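Local coordinates for protein glycosyl hydrolase family 88 (Pedobacter heparinus, PDB 3WIW) that probably removes the terminal unsaturated uronic acid from heparin-derived oligosaccharides, acting as an unsaturated glucuronyl hydrolase with an alpha6/alpha6-barrel fold, at residues R66-P69 with T74-F77; Y84-E87 with D91-L94; Y125-R130 with A377-L382; R160-G165 with P170-N175. All blocks are in the same frame, centred on the assembly; numbering follows the deposited sequence.

Contact 1 of 4, residues R66-P69 with T74-F77; sequences RLAP and TTGF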
loop_
_atom_site.group_PDB
_atom_site.type_symbol
_atom_site.label_atom_id
_atom_site.label_comp_id
_atom_site.label_asym_id
_atom_site.label_seq_id
_atom_site.Cartn_x
_atom_site.Cartn_y
_atom_site.Cartn_z
ATOM N N ARG A 66 -16.824 -6.624 -7.023
ATOM C CA ARG A 66 -17.050 -6.145 -5.660
ATOM C C ARG A 66 -16.694 -4.676 -5.611
ATOM O O ARG A 66 -15.604 -4.286 -6.030
ATOM C CB ARG A 66 -16.196 -6.915 -4.658
ATOM C CG ARG A 66 -16.331 -6.409 -3.244
ATOM C CD ARG A 66 -15.607 -7.302 -2.255
ATOM N NE ARG A 66 -15.659 -6.729 -0.913
ATOM C CZ ARG A 66 -15.208 -7.337 0.175
ATOM N NH1 ARG A 66 -15.293 -6.736 1.351
ATOM N NH2 ARG A 66 -14.695 -8.553 0.087
ATOM N N LEU A 67 -17.615 -3.866 -5.097
ATOM C CA LEU A 67 -17.443 -2.417 -5.026
ATOM C C LEU A 67 -17.124 -1.951 -3.602
ATOM O O LEU A 67 -17.532 -2.590 -2.618
ATOM C CB LEU A 67 -18.705 -1.692 -5.542
ATOM C CG LEU A 67 -19.144 -2.063 -6.962
ATOM C CD1 LEU A 67 -20.479 -1.444 -7.295
ATOM C CD2 LEU A 67 -18.069 -1.632 -7.955
ATOM N N ALA A 68 -16.402 -0.834 -3.508
ATOM C CA ALA A 68 -15.941 -0.273 -2.244
ATOM C C ALA A 68 -16.609 1.090 -2.033
ATOM O O ALA A 68 -16.174 2.097 -2.592
ATOM C CB ALA A 68 -14.438 -0.113 -2.271
ATOM N N PRO A 69 -17.671 1.137 -1.222
ATOM C CA PRO A 69 -18.267 2.427 -0.838
ATOM C C PRO A 69 -17.315 3.213 0.099
ATOM O O PRO A 69 -16.243 2.727 0.464
ATOM C CB PRO A 69 -19.555 2.003 -0.112
ATOM C CG PRO A 69 -19.189 0.686 0.503
ATOM C CD PRO A 69 -18.295 -0.001 -0.514
ATOM N N THR A 74 -10.522 0.077 1.238
ATOM C CA THR A 74 -9.835 0.132 -0.034
ATOM C C THR A 74 -10.386 1.224 -0.937
ATOM O O THR A 74 -9.928 1.353 -2.057
ATOM C CB THR A 74 -9.946 -1.204 -0.831
ATOM O OG1 THR A 74 -11.268 -1.320 -1.385
ATOM C CG2 THR A 74 -9.620 -2.426 0.042
ATOM N N THR A 75 -11.344 2.028 -0.460
ATOM C CA THR A 75 -12.093 2.878 -1.370
ATOM C C THR A 75 -11.237 3.987 -2.025
ATOM O O THR A 75 -11.553 4.467 -3.121
ATOM C CB THR A 75 -13.327 3.455 -0.655
ATOM O OG1 THR A 75 -14.249 3.944 -1.630
ATOM C CG2 THR A 75 -12.948 4.577 0.310
ATOM N N GLY A 76 -10.172 4.412 -1.355
ATOM C CA GLY A 76 -9.314 5.457 -1.881
ATOM C C GLY A 76 -8.357 5.019 -2.966
ATOM O O GLY A 76 -7.789 5.886 -3.649
ATOM N N PHE A 77 -8.131 3.708 -3.142
ATOM C CA PHE A 77 -7.109 3.263 -4.082
ATOM C C PHE A 77 -7.420 3.581 -5.542
ATOM O O PHE A 77 -6.546 4.044 -6.254
ATOM C CB PHE A 77 -6.810 1.771 -3.924
ATOM C CG PHE A 77 -6.114 1.450 -2.628
ATOM C CD1 PHE A 77 -4.817 1.923 -2.382
ATOM C CD2 PHE A 77 -6.745 0.678 -1.660
ATOM C CE1 PHE A 77 -4.140 1.607 -1.206
ATOM C CE2 PHE A 77 -6.089 0.366 -0.463
ATOM C CZ PHE A 77 -4.787 0.844 -0.226
#
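The hydroxyl of Thr-75 reaches across to the end of strand 65-68 and gives its proton to Ala-68 O, with OG1 2.8 Å from that oxygen. The approach is from above the carbonyl plane, 52° out of it. Thr-75 turns OG1 away from its own N (chi1 -163°), which carries the oxygen to the strand side. Pro-69 O is also near, 3.1 Å from Thr-75 OG1. The methyl of Ala-68 faces both threonines, its CB 3.5 Å from Thr-74 OG1 and 3.9 Å from Thr-75 CA.

Second-shell side chains hold both hydroxyls. The amide ND2 of Asn-55, from the paired strand 55-59, bonds to Thr-75 OG1, while Thr-74 OG1 is bound by the carboxylate oxygen OD1 of Asp-72 and by the amide ND2 of Asn-375 in helix 375-392. Thr-74 O takes Phe-77 N at 3.2 Å, where helix 77-89 sets out. The segment 74-77 thus links the short hairpin to the barrel helix. The interface is buried and carries no charge between its two segments; Thr-75 OG1 serves at once as donor to the strand carbonyl and as acceptor from Asn-55, so its polarity is met inside the protein.

Contact 2 of 4, residues Y84-E87 with D91-L94; sequences YGYE and DKNL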
loop_
_atom_site.group_PDB
_atom_site.type_symbol
_atom_site.label_atom_id
_atom_site.label_comp_id
_atom_site.label_asym_id
_atom_site.label_seq_id
_atom_site.Cartn_x
_atom_site.Cartn_y
_atom_site.Cartn_z
ATOM N N TYR A 84 -2.217 8.488 -10.491
ATOM C CA TYR A 84 -0.977 7.934 -11.021
ATOM C C TYR A 84 -1.005 7.718 -12.549
ATOM O O TYR A 84 -0.026 8.000 -13.240
ATOM C CB TYR A 84 -0.628 6.636 -10.307
ATOM C CG TYR A 84 -0.097 6.776 -8.889
ATOM C CD1 TYR A 84 0.414 7.994 -8.396
ATOM C CD2 TYR A 84 -0.115 5.681 -8.033
ATOM C CE1 TYR A 84 0.911 8.084 -7.098
ATOM C CE2 TYR A 84 0.365 5.769 -6.741
ATOM C CZ TYR A 84 0.897 6.955 -6.278
ATOM O OH TYR A 84 1.395 7.024 -4.992
ATOM N N GLY A 85 -2.129 7.243 -13.081
ATOM C CA GLY A 85 -2.296 7.089 -14.512
ATOM C C GLY A 85 -2.142 8.428 -15.217
ATOM O O GLY A 85 -1.507 8.511 -16.262
ATOM N N TYR A 86 -2.690 9.491 -14.621
ATOM C CA TYR A 86 -2.522 10.836 -15.156
ATOM C C TYR A 86 -1.055 11.267 -15.136
ATOM O O TYR A 86 -0.549 11.814 -16.116
ATOM C CB TYR A 86 -3.375 11.831 -14.364
ATOM C CG TYR A 86 -3.068 13.275 -14.682
ATOM C CD1 TYR A 86 -3.171 13.760 -15.980
ATOM C CD2 TYR A 86 -2.689 14.158 -13.683
ATOM C CE1 TYR A 86 -2.891 15.087 -16.283
ATOM C CE2 TYR A 86 -2.420 15.472 -13.975
ATOM C CZ TYR A 86 -2.515 15.939 -15.270
ATOM O OH TYR A 86 -2.237 17.262 -15.531
ATOM N N GLU A 87 -0.364 11.010 -14.030
ATOM C CA GLU A 87 1.044 11.399 -13.938
ATOM C C GLU A 87 1.922 10.669 -14.952
ATOM O O GLU A 87 2.830 11.260 -15.541
ATOM C CB GLU A 87 1.580 11.181 -12.526
ATOM C CG GLU A 87 0.961 12.100 -11.512
ATOM C CD GLU A 87 1.649 11.972 -10.182
ATOM O OE1 GLU A 87 1.342 11.010 -9.454
ATOM O OE2 GLU A 87 2.521 12.816 -9.872
ATOM N N ASP A 91 -2.476 12.297 -19.599
ATOM C CA ASP A 91 -3.806 12.270 -20.181
ATOM C C ASP A 91 -4.762 13.092 -19.326
ATOM O O ASP A 91 -5.138 12.673 -18.229
ATOM C CB ASP A 91 -4.280 10.817 -20.274
ATOM C CG ASP A 91 -5.595 10.673 -20.999
ATOM O OD1 ASP A 91 -6.387 11.640 -21.032
ATOM O OD2 ASP A 91 -5.830 9.574 -21.534
ATOM N N LYS A 92 -5.181 14.244 -19.849
ATOM C CA LYS A 92 -6.061 15.135 -19.105
ATOM C C LYS A 92 -7.396 14.503 -18.732
ATOM O O LYS A 92 -7.991 14.859 -17.716
ATOM C CB LYS A 92 -6.261 16.445 -19.862
ATOM C CG LYS A 92 -4.981 17.243 -19.969
ATOM C CD LYS A 92 -4.528 17.696 -18.588
ATOM C CE LYS A 92 -3.212 18.458 -18.641
ATOM N NZ LYS A 92 -2.942 19.149 -17.351
ATOM N N ASN A 93 -7.858 13.535 -19.518
ATOM C CA ASN A 93 -9.090 12.865 -19.140
ATOM C C ASN A 93 -8.940 12.098 -17.818
ATOM O O ASN A 93 -9.870 12.058 -16.994
ATOM C CB ASN A 93 -9.567 11.923 -20.237
ATOM C CG ASN A 93 -10.793 11.153 -19.820
ATOM O OD1 ASN A 93 -11.863 11.733 -19.617
ATOM N ND2 ASN A 93 -10.643 9.851 -19.653
ATOM N N LEU A 94 -7.777 11.480 -17.613
ATOM C CA LEU A 94 -7.529 10.766 -16.369
ATOM C C LEU A 94 -7.476 11.715 -15.169
ATOM O O LEU A 94 -7.908 11.347 -14.091
ATOM C CB LEU A 94 -6.271 9.898 -16.455
ATOM C CG LEU A 94 -6.361 8.674 -17.376
ATOM C CD1 LEU A 94 -5.111 7.837 -17.210
ATOM C CD2 LEU A 94 -7.631 7.857 -17.096
#
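The ring of Tyr-86 meets the next helix chiefly through its edge: Asp-91 O lies close to the ring plane, 3.2 Å from CD1. Lys-92 approaches the ring at a slant, its CD 3.8 Å from Tyr-86 CE1. The lysine chain starts away from helix 77-89 but bends at chi2 (-65°), which brings the amine round to the phenol; Lys-92 NZ donates to Tyr-86 OH over 2.7 Å. A positive amine on this oxygen would be expected to make the phenol somewhat more acidic. Tyr-86 also touches Val-131 of helix 117-132.

Nearer the backbone the contact is apolar. Tyr-86 CB and Leu-94 CB stand 4.1 Å apart, and Leu-94 CD1 rests on the main chain at Gly-85, 3.6 Å from its C. A beta carbon at Gly-85 would come tightly against that methyl, so the bare glycine backbone lets the two helices draw close. Leu-94 also packs on Val-40 and Leu-43 of helix 30-49.

Asp-91 is the N-cap of helix 92-103, its OD1 accepting from Asn-93 N at 2.8 Å with a bent N-H angle of 137°. Helices 77-89 and 92-103, antiparallel and joined by a short turn, form a helical hairpin, the unit from which alpha6/alpha6 barrels are built.

Contact 3 of 4, residues Y125-R130 with A377-L382; sequences YGNAYR and ADYYYL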
loop_
_atom_site.group_PDB
_atom_site.type_symbol
_atom_site.label_atom_id
_atom_site.label_comp_id
_atom_site.label_asym_id
_atom_site.label_seq_id
_atom_site.Cartn_x
_atom_site.Cartn_y
_atom_site.Cartn_z
ATOM N N TYR A 125 -7.411 12.032 -1.928
ATOM C CA TYR A 125 -7.220 13.467 -1.721
ATOM C C TYR A 125 -5.746 13.850 -1.614
ATOM O O TYR A 125 -5.359 14.916 -2.093
ATOM C CB TYR A 125 -7.931 13.950 -0.449
ATOM C CG TYR A 125 -9.408 14.186 -0.621
ATOM C CD1 TYR A 125 -10.308 13.123 -0.649
ATOM C CD2 TYR A 125 -9.915 15.477 -0.781
ATOM C CE1 TYR A 125 -11.658 13.340 -0.822
ATOM C CE2 TYR A 125 -11.266 15.695 -0.947
ATOM C CZ TYR A 125 -12.137 14.630 -0.955
ATOM O OH TYR A 125 -13.490 14.860 -1.125
ATOM N N GLY A 126 -4.921 13.014 -0.976
ATOM C CA GLY A 126 -3.516 13.371 -0.807
ATOM C C GLY A 126 -2.803 13.501 -2.145
ATOM O O GLY A 126 -2.110 14.500 -2.418
ATOM N N ASN A 127 -2.976 12.484 -2.989
ATOM C CA ASN A 127 -2.439 12.549 -4.337
ATOM C C ASN A 127 -3.032 13.705 -5.137
ATOM O O ASN A 127 -2.312 14.395 -5.861
ATOM C CB ASN A 127 -2.640 11.214 -5.059
ATOM C CG ASN A 127 -1.564 10.218 -4.719
ATOM O OD1 ASN A 127 -0.373 10.552 -4.744
ATOM N ND2 ASN A 127 -1.962 9.014 -4.343
ATOM N N ALA A 128 -4.336 13.926 -4.993
ATOM C CA ALA A 128 -5.022 14.995 -5.693
ATOM C C ALA A 128 -4.374 16.341 -5.352
ATOM O O ALA A 128 -4.097 17.154 -6.235
ATOM C CB ALA A 128 -6.471 15.025 -5.275
ATOM N N TYR A 129 -4.140 16.593 -4.069
ATOM C CA TYR A 129 -3.593 17.874 -3.651
ATOM C C TYR A 129 -2.136 18.014 -4.103
ATOM O O TYR A 129 -1.717 19.101 -4.522
ATOM C CB TYR A 129 -3.708 18.057 -2.147
ATOM C CG TYR A 129 -3.365 19.463 -1.723
ATOM C CD1 TYR A 129 -4.141 20.552 -2.147
ATOM C CD2 TYR A 129 -2.256 19.715 -0.924
ATOM C CE1 TYR A 129 -3.833 21.851 -1.772
ATOM C CE2 TYR A 129 -1.935 21.019 -0.544
ATOM C CZ TYR A 129 -2.736 22.073 -0.980
ATOM O OH TYR A 129 -2.469 23.377 -0.626
ATOM N N ARG A 130 -1.380 16.916 -4.051
ATOM C CA ARG A 130 0.006 16.956 -4.491
ATOM C C ARG A 130 0.075 17.284 -5.989
ATOM O O ARG A 130 0.862 18.134 -6.432
ATOM C CB ARG A 130 0.694 15.621 -4.201
ATOM C CG ARG A 130 2.139 15.580 -4.689
ATOM C CD ARG A 130 2.784 14.207 -4.440
ATOM N NE ARG A 130 1.973 13.132 -5.012
ATOM C CZ ARG A 130 2.009 12.775 -6.293
ATOM N NH1 ARG A 130 2.844 13.383 -7.138
ATOM N NH2 ARG A 130 1.203 11.818 -6.728
ATOM N N ALA A 377 -3.410 -3.492 -5.466
ATOM C CA ALA A 377 -2.319 -4.025 -6.300
ATOM C C ALA A 377 -2.072 -3.073 -7.463
ATOM O O ALA A 377 -0.926 -2.741 -7.776
ATOM C CB ALA A 377 -2.637 -5.397 -6.804
ATOM N N ASP A 378 -3.145 -2.584 -8.080
ATOM C CA ASP A 378 -2.992 -1.681 -9.216
ATOM C C ASP A 378 -2.355 -0.350 -8.787
ATOM O O ASP A 378 -1.495 0.180 -9.516
ATOM C CB ASP A 378 -4.335 -1.387 -9.889
ATOM C CG ASP A 378 -4.966 -2.597 -10.555
ATOM O OD1 ASP A 378 -4.348 -3.679 -10.623
ATOM O OD2 ASP A 378 -6.093 -2.451 -11.074
ATOM N N TYR A 379 -2.755 0.180 -7.626
ATOM C CA TYR A 379 -2.249 1.438 -7.139
ATOM C C TYR A 379 -0.741 1.352 -6.929
ATOM O O TYR A 379 0.023 2.185 -7.456
ATOM C CB TYR A 379 -2.965 1.749 -5.835
ATOM C CG TYR A 379 -2.453 2.992 -5.154
ATOM C CD1 TYR A 379 -2.946 4.272 -5.485
ATOM C CD2 TYR A 379 -1.474 2.908 -4.141
ATOM C CE1 TYR A 379 -2.488 5.412 -4.824
ATOM C CE2 TYR A 379 -1.005 4.053 -3.484
ATOM C CZ TYR A 379 -1.524 5.294 -3.831
ATOM O OH TYR A 379 -1.114 6.434 -3.200
ATOM N N TYR A 380 -0.285 0.335 -6.192
ATOM C CA TYR A 380 1.149 0.226 -5.911
ATOM C C TYR A 380 1.955 -0.177 -7.142
ATOM O O TYR A 380 3.110 0.215 -7.274
ATOM C CB TYR A 380 1.454 -0.649 -4.672
ATOM C CG TYR A 380 0.960 0.039 -3.416
ATOM C CD1 TYR A 380 1.599 1.184 -2.909
ATOM C CD2 TYR A 380 -0.205 -0.399 -2.788
ATOM C CE1 TYR A 380 1.118 1.857 -1.779
ATOM C CE2 TYR A 380 -0.702 0.261 -1.661
ATOM C CZ TYR A 380 -0.036 1.397 -1.167
ATOM O OH TYR A 380 -0.562 2.045 -0.093
ATOM N N TYR A 381 1.335 -0.903 -8.071
ATOM C CA TYR A 381 1.993 -1.194 -9.330
ATOM C C TYR A 381 2.250 0.068 -10.148
ATOM O O TYR A 381 3.371 0.298 -10.609
ATOM C CB TYR A 381 1.150 -2.187 -10.126
ATOM C CG TYR A 381 1.630 -2.457 -11.528
ATOM C CD1 TYR A 381 2.835 -3.121 -11.762
ATOM C CD2 TYR A 381 0.866 -2.079 -12.616
ATOM C CE1 TYR A 381 3.268 -3.413 -13.078
ATOM C CE2 TYR A 381 1.273 -2.358 -13.924
ATOM C CZ TYR A 381 2.475 -3.020 -14.144
ATOM O OH TYR A 381 2.869 -3.284 -15.437
ATOM N N LEU A 382 1.239 0.927 -10.301
ATOM C CA LEU A 382 1.493 2.166 -11.035
ATOM C C LEU A 382 2.464 3.071 -10.270
ATOM O O LEU A 382 3.288 3.762 -10.893
ATOM C CB LEU A 382 0.207 2.917 -11.402
ATOM C CG LEU A 382 -0.715 2.191 -12.385
ATOM C CD1 LEU A 382 -1.722 3.178 -12.930
ATOM C CD2 LEU A 382 0.059 1.533 -13.535
#
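Asn-127 and Tyr-379 alone bridge the two helices here, reaching toward each other from backbones whose CA atoms are 11.5 Å apart. The amide ND2 of Asn-127 donates to Tyr-379 OH over 2.9 Å, with a bent N-H angle of 142°. The phenol oxygen lies in the amide plane, and ND2 in turn sits at the edge of the tyrosine ring; the amide and ring planes are inclined by 49°. A chi1 of 175°, which turns CG away from the backbone N, sends the Tyr-379 ring off its helix toward Asn-127.

The amide is fixed at both ends. Its ND2 also bonds to Cys-123 O, one turn back in the same helix, while its OD1 takes an almost straight bond from Arg-130 NH2, 2.8 Å away; the oxygen lies in the guanidinium plane, but NH2 is raised above the plane of the amide carbonyl. These bonds settle which end of the amide faces the phenol. Put a leucine in place of Asn-127, and Tyr-379 OH would probably lose its amide donor while Arg-130 NH2 was left without this acceptor.

Tyr-379 CD2 lies 3.4 Å above the ring plane of Tyr-380, and Phe-77 meets the Tyr-379 ring edge-to-face. Helix 77-89 touches both partners, with Tyr-84 on Asn-127 and Thr-81 on Tyr-379, and so joins helices 117-132 and 375-392 in the barrel interior.

Contact 4 of 4, residues R160-G165 with P170-N175; sequences RSWDFG and PVIIDN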
loop_
_atom_site.group_PDB
_atom_site.type_symbol
_atom_site.label_atom_id
_atom_site.label_comp_id
_atom_site.label_asym_id
_atom_site.label_seq_id
_atom_site.Cartn_x
_atom_site.Cartn_y
_atom_site.Cartn_z
ATOM N N ARG A 160 -4.053 3.128 17.500
ATOM C CA ARG A 160 -4.935 1.970 17.564
ATOM C C ARG A 160 -5.484 1.682 16.168
ATOM O O ARG A 160 -6.133 2.539 15.565
ATOM C CB ARG A 160 -6.094 2.253 18.515
ATOM C CG ARG A 160 -6.906 1.004 18.780
ATOM C CD ARG A 160 -8.008 1.277 19.740
ATOM N NE ARG A 160 -8.847 0.101 19.905
ATOM C CZ ARG A 160 -9.709 -0.066 20.900
ATOM N NH1 ARG A 160 -9.827 0.861 21.846
ATOM N NH2 ARG A 160 -10.447 -1.170 20.939
ATOM N N SER A 161 -5.264 0.483 15.638
ATOM C CA SER A 161 -5.690 0.219 14.261
ATOM C C SER A 161 -7.206 0.132 14.131
ATOM O O SER A 161 -7.791 0.753 13.224
ATOM C CB SER A 161 -5.036 -1.054 13.731
ATOM O OG SER A 161 -3.640 -0.890 13.694
ATOM N N TRP A 162 -7.858 -0.588 15.031
ATOM C CA TRP A 162 -9.309 -0.688 14.945
ATOM C C TRP A 162 -9.950 -0.867 16.289
ATOM O O TRP A 162 -9.276 -1.135 17.286
ATOM C CB TRP A 162 -9.741 -1.800 14.000
ATOM C CG TRP A 162 -9.349 -3.180 14.460
ATOM C CD1 TRP A 162 -9.689 -3.789 15.640
ATOM C CD2 TRP A 162 -8.593 -4.146 13.716
ATOM N NE1 TRP A 162 -9.165 -5.058 15.683
ATOM C CE2 TRP A 162 -8.487 -5.301 14.516
ATOM C CE3 TRP A 162 -7.983 -4.137 12.457
ATOM C CZ2 TRP A 162 -7.804 -6.445 14.091
ATOM C CZ3 TRP A 162 -7.307 -5.269 12.034
ATOM C CH2 TRP A 162 -7.218 -6.409 12.852
ATOM N N ASP A 163 -11.269 -0.731 16.290
ATOM C CA ASP A 163 -12.051 -0.644 17.522
ATOM C C ASP A 163 -12.917 -1.861 17.784
ATOM O O ASP A 163 -13.503 -1.989 18.862
ATOM C CB ASP A 163 -12.944 0.591 17.486
ATOM C CG ASP A 163 -12.149 1.864 17.522
ATOM O OD1 ASP A 163 -10.994 1.821 18.003
ATOM O OD2 ASP A 163 -12.677 2.896 17.072
ATOM N N PHE A 164 -13.012 -2.743 16.796
ATOM C CA PHE A 164 -13.864 -3.926 16.916
ATOM C C PHE A 164 -13.108 -5.081 17.551
ATOM O O PHE A 164 -11.879 -5.039 17.684
ATOM C CB PHE A 164 -14.433 -4.341 15.553
ATOM C CG PHE A 164 -13.384 -4.669 14.528
ATOM C CD1 PHE A 164 -12.784 -5.919 14.494
ATOM C CD2 PHE A 164 -12.987 -3.714 13.607
ATOM C CE1 PHE A 164 -11.814 -6.218 13.551
ATOM C CE2 PHE A 164 -12.028 -4.006 12.657
ATOM C CZ PHE A 164 -11.434 -5.258 12.631
ATOM N N GLY A 165 -13.852 -6.106 17.952
ATOM C CA GLY A 165 -13.247 -7.337 18.421
ATOM C C GLY A 165 -12.799 -7.271 19.867
ATOM O O GLY A 165 -13.045 -6.285 20.564
ATOM N N PRO A 170 -5.404 -3.220 19.521
ATOM C CA PRO A 170 -4.724 -3.925 18.440
ATOM C C PRO A 170 -4.020 -2.966 17.498
ATOM O O PRO A 170 -4.601 -1.934 17.103
ATOM C CB PRO A 170 -5.868 -4.630 17.717
ATOM C CG PRO A 170 -7.059 -3.681 17.912
ATOM C CD PRO A 170 -6.841 -3.038 19.258
ATOM N N VAL A 171 -2.791 -3.311 17.123
ATOM C CA VAL A 171 -2.030 -2.546 16.125
ATOM C C VAL A 171 -1.559 -3.524 15.059
ATOM O O VAL A 171 -0.911 -4.536 15.367
ATOM C CB VAL A 171 -0.807 -1.853 16.776
ATOM C CG1 VAL A 171 -0.009 -1.065 15.718
ATOM C CG2 VAL A 171 -1.265 -0.920 17.886
ATOM N N ILE A 172 -1.913 -3.266 13.810
ATOM C CA ILE A 172 -1.514 -4.159 12.728
ATOM C C ILE A 172 -0.337 -3.584 11.946
ATOM O O ILE A 172 -0.135 -2.370 11.931
ATOM C CB ILE A 172 -2.706 -4.514 11.795
ATOM C CG1 ILE A 172 -3.201 -3.327 10.936
ATOM C CG2 ILE A 172 -3.843 -5.085 12.630
ATOM C CD1 ILE A 172 -4.445 -3.685 10.088
ATOM N N ILE A 173 0.438 -4.453 11.305
ATOM C CA ILE A 173 1.602 -4.020 10.553
ATOM C C ILE A 173 1.191 -3.021 9.442
ATOM O O ILE A 173 1.953 -2.081 9.120
ATOM C CB ILE A 173 2.382 -5.251 10.000
ATOM C CG1 ILE A 173 3.769 -4.845 9.516
ATOM C CG2 ILE A 173 1.614 -5.950 8.853
ATOM C CD1 ILE A 173 4.762 -4.500 10.643
ATOM N N ASP A 174 -0.000 -3.222 8.862
ATOM C CA ASP A 174 -0.502 -2.357 7.781
ATOM C C ASP A 174 -0.566 -0.882 8.227
ATOM O O ASP A 174 -0.522 0.027 7.392
ATOM C CB ASP A 174 -1.908 -2.764 7.312
ATOM C CG ASP A 174 -2.181 -4.278 7.330
ATOM O OD1 ASP A 174 -1.809 -4.998 8.286
ATOM O OD2 ASP A 174 -2.886 -4.721 6.402
ATOM N N ASN A 175 -0.700 -0.649 9.534
ATOM C CA ASN A 175 -0.827 0.700 10.099
ATOM C C ASN A 175 0.427 1.537 9.770
ATOM O O ASN A 175 0.334 2.770 9.728
ATOM C CB ASN A 175 -1.086 0.584 11.613
ATOM C CG ASN A 175 -1.795 1.796 12.257
ATOM O OD1 ASN A 175 -2.628 1.591 13.163
ATOM N ND2 ASN A 175 -1.465 3.026 11.842
#
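Ser-161 binds strand 170-172 twice: its N donates to Pro-170 O at 2.9 Å, nearly in line with the carbonyl (C=O...N angle 163°), and its OG accepts from Ile-172 N, also at 2.9 Å (N-H angle 165°). The segment 160-165 thereby docks along an outer strand of the three-stranded antiparallel sheet 170-172, 219-222 and 229-233. With chi1 at -63° the serine OG sits beside its own N, so both groups face the strand. Beyond Ile-172 the chain makes a type I beta turn to Asn-175 and presents Asp-174, the predicted proton donor, whose carboxylate is bonded to His-218.

Arg-160 runs extended alongside its own segment, and its NE, 3.8 Å from Pro-170 CD across the interface, gives a hydrogen bond to Trp-162 O at 2.9 Å, from above the carbonyl plane. Asp-163 OD1 stands over the guanidinium face 3.3 Å from Arg-160 NE, a purely electrostatic pairing; Arg-151 is a second partner of that carboxylate. Were Arg-160 a methionine, Trp-162 O would probably lose this donor and Asp-163 a positive neighbour.

Packing centres on the indole of Trp-162, in one of its two conformers. In this conformer Pro-170 lies over one face, its CG 3.4 Å from Trp-162 NE1, and Phe-164 CZ over the other. Ile-172 crosses the indole at about a right angle, its CG2 3.5 Å from Trp-162 CZ3.

In the fold
Contacts 1, 2 and 3 are joined through helix 77-89. Contact 1 touches contact 3 where Phe-77 O meets Tyr-379 CD1 at 3.7 Å. Contacts 2 and 3, centred 11 Å apart, share a salt bridge between Glu-87 OE2 and Arg-130 NH1 (2.8 Å) and a probable hydrogen bond between Tyr-84 OH and Tyr-379 OH (3.1 Å). Contact 4 stands apart, its centre 34 Å from that of contact 2 across the barrel. It holds the predicted proton donor Asp-174, and its Ile-172 side chain is about 4 Å from a bound HEPES molecule. The Thr-74 side chain of contact 1 is about 7 Å from the same HEPES and about 8 Å from the side chain of Asp-116, the predicted nucleophile.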